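Side-chain contact in CAS6A (Thermus thermophilus, PDB 4C97), which probably acts as a CRISPR-associated Cas6 endoribonuclease, processing CRISPR RNA in antiviral defence: residues P205-E209 with E210-W214. The protein carries 1 engineered substitution. Sequence-based numbering, arbitrary orientation.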
loop_
_atom_site.group_PDB
_atom_site.type_symbol
_atom_site.label_atom_id
_atom_site.label_comp_id
_atom_site.label_asym_id
_atom_site.label_seq_id
_atom_site.Cartn_x
_atom_site.Cartn_y
_atom_site.Cartn_z
ATOM N N PRO A 205 -15.041 -18.658 3.499
ATOM C CA PRO A 205 -15.661 -19.859 4.055
ATOM C C PRO A 205 -14.856 -21.090 3.721
ATOM O O PRO A 205 -14.366 -21.227 2.594
ATOM C CB PRO A 205 -17.021 -19.919 3.341
ATOM C CG PRO A 205 -17.268 -18.534 2.880
ATOM C CD PRO A 205 -15.929 -17.955 2.564
ATOM N N ARG A 206 -14.782 -21.982 4.697
ATOM C CA ARG A 206 -14.112 -23.276 4.591
ATOM C C ARG A 206 -12.717 -23.186 4.015
ATOM O O ARG A 206 -12.286 -24.079 3.285
ATOM C CB ARG A 206 -14.948 -24.251 3.755
ATOM C CG ARG A 206 -16.382 -24.429 4.238
ATOM C CD ARG A 206 -16.505 -25.354 5.484
ATOM N NE ARG A 206 -16.178 -26.770 5.255
ATOM C CZ ARG A 206 -15.078 -27.391 5.684
ATOM N NH1 ARG A 206 -14.140 -26.740 6.364
ATOM N NH2 ARG A 206 -14.909 -28.683 5.426
ATOM N N ALA A 207 -11.997 -22.119 4.341
ATOM C CA ALA A 207 -10.618 -22.011 3.890
ATOM C C ALA A 207 -9.797 -23.202 4.349
ATOM O O ALA A 207 -9.844 -23.589 5.513
ATOM C CB ALA A 207 -9.968 -20.729 4.414
ATOM N N THR A 208 -8.999 -23.756 3.443
ATOM C CA THR A 208 -7.950 -24.678 3.854
ATOM C C THR A 208 -6.899 -23.899 4.635
ATOM O O THR A 208 -6.888 -22.667 4.596
ATOM C CB THR A 208 -7.275 -25.309 2.661
ATOM O OG1 THR A 208 -6.565 -24.300 1.943
ATOM C CG2 THR A 208 -8.291 -25.968 1.739
ATOM N N GLU A 209 -6.002 -24.593 5.327
ATOM C CA GLU A 209 -4.919 -23.903 6.036
ATOM C C GLU A 209 -4.098 -23.064 5.055
ATOM O O GLU A 209 -3.811 -21.906 5.325
ATOM C CB GLU A 209 -3.991 -24.883 6.764
ATOM C CG GLU A 209 -2.862 -24.156 7.563
ATOM C CD GLU A 209 -1.974 -25.084 8.384
ATOM O OE1 GLU A 209 -2.202 -26.311 8.381
ATOM O OE2 GLU A 209 -1.036 -24.579 9.040
ATOM N N GLU A 210 -3.753 -23.643 3.911
ATOM C CA GLU A 210 -2.963 -22.950 2.900
ATOM C C GLU A 210 -3.668 -21.665 2.415
ATOM O O GLU A 210 -3.076 -20.578 2.313
ATOM C CB GLU A 210 -2.685 -23.891 1.727
ATOM C CG GLU A 210 -1.864 -23.271 0.619
ATOM C CD GLU A 210 -1.618 -24.217 -0.553
ATOM O OE1 GLU A 210 -2.491 -25.065 -0.827
ATOM O OE2 GLU A 210 -0.545 -24.099 -1.200
ATOM N N GLU A 211 -4.955 -21.795 2.125
ATOM C CA GLU A 211 -5.746 -20.642 1.692
ATOM C C GLU A 211 -5.799 -19.528 2.740
ATOM O O GLU A 211 -5.679 -18.334 2.418
ATOM C CB GLU A 211 -7.159 -21.099 1.339
ATOM C CG GLU A 211 -7.230 -21.893 0.013
ATOM C CD GLU A 211 -8.539 -22.650 -0.180
ATOM O OE1 GLU A 211 -9.433 -22.537 0.688
ATOM O OE2 GLU A 211 -8.667 -23.370 -1.201
ATOM N N ALA A 212 -6.016 -19.925 3.997
ATOM C CA ALA A 212 -6.091 -18.966 5.097
ATOM C C ALA A 212 -4.724 -18.292 5.324
ATOM O O ALA A 212 -4.634 -17.099 5.649
ATOM C CB ALA A 212 -6.582 -19.682 6.377
ATOM N N LEU A 213 -3.653 -19.060 5.137
ATOM C CA LEU A 213 -2.321 -18.458 5.194
ATOM C C LEU A 213 -2.094 -17.406 4.088
ATOM O O LEU A 213 -1.601 -16.292 4.359
ATOM C CB LEU A 213 -1.232 -19.516 5.127
ATOM C CG LEU A 213 0.121 -18.959 5.510
ATOM C CD1 LEU A 213 0.157 -18.575 6.984
ATOM C CD2 LEU A 213 1.220 -19.967 5.168
ATOM N N TRP A 214 -2.428 -17.767 2.846
ATOM C CA TRP A 214 -2.341 -16.810 1.762
ATOM C C TRP A 214 -3.201 -15.570 2.035
ATOM O O TRP A 214 -2.770 -14.442 1.797
ATOM C CB TRP A 214 -2.745 -17.475 0.441
ATOM C CG TRP A 214 -1.581 -18.137 -0.235
ATOM C CD1 TRP A 214 -1.169 -19.434 -0.095
ATOM C CD2 TRP A 214 -0.641 -17.516 -1.130
ATOM N NE1 TRP A 214 -0.043 -19.662 -0.857
ATOM C CE2 TRP A 214 0.304 -18.495 -1.497
ATOM C CE3 TRP A 214 -0.517 -16.218 -1.647
ATOM C CZ2 TRP A 214 1.348 -18.234 -2.364
ATOM C CZ3 TRP A 214 0.523 -15.958 -2.515
ATOM C CH2 TRP A 214 1.441 -16.959 -2.866
HETATM O O HOH W 1 -5.233 -25.321 -0.331
#
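Thr208 and Glu211 meet side chain to backbone in both directions where the loop after strand 199-203 turns into helix 209-225, a local contact that closes the first turn of the helix. Thr208 OG1 accepts from Glu211 N at 3.0 Å in a nearly straight bond. In return Thr208 N donates to Glu211 OE1, also at 3.0 Å, approaching from above the carboxylate, 55° out of its plane. This reciprocal pair is a capping box, with Thr208 as N-cap. The residue types suit the places: threonine has a short hydroxyl that can turn back to an amide of the first turn, for which no carbonyl of the helix is available, and glutamate is long enough to reach the N-cap amide. With chi1 at 67°, the threonine hydroxyl sits between its own backbone N and carbonyl carbon and faces the helix start, while CG2 lies 3.8 Å from Glu211 OE1. Glu211 CG lies beside its own backbone N (chi1 -73°), which sends the extended chain back past the hydroxyl, 3.2 Å from CG to Thr208 OG1.

Regular i to i+4 backbone bonding begins here: Ala212 N donates to Thr208 O and Leu213 N to Glu209 O. Beside the box, Ala207 CB rests against Ala212 CB at 4.1 Å, two small buried methyl groups that let the loop lie close to the helix. A water bridges Thr208 OG1 and Glu210 OE1, donating to the carboxylate over 2.8 Å. Glu209, Glu210 and Glu211 put acidic groups on the first turn, where the helix dipole would probably favour negative charge. Glu211 OE1 in particular has a second partner in Arg174, a salt bridge that ties the cap to helix 165-174; the same arginine also donates to Pro205 O.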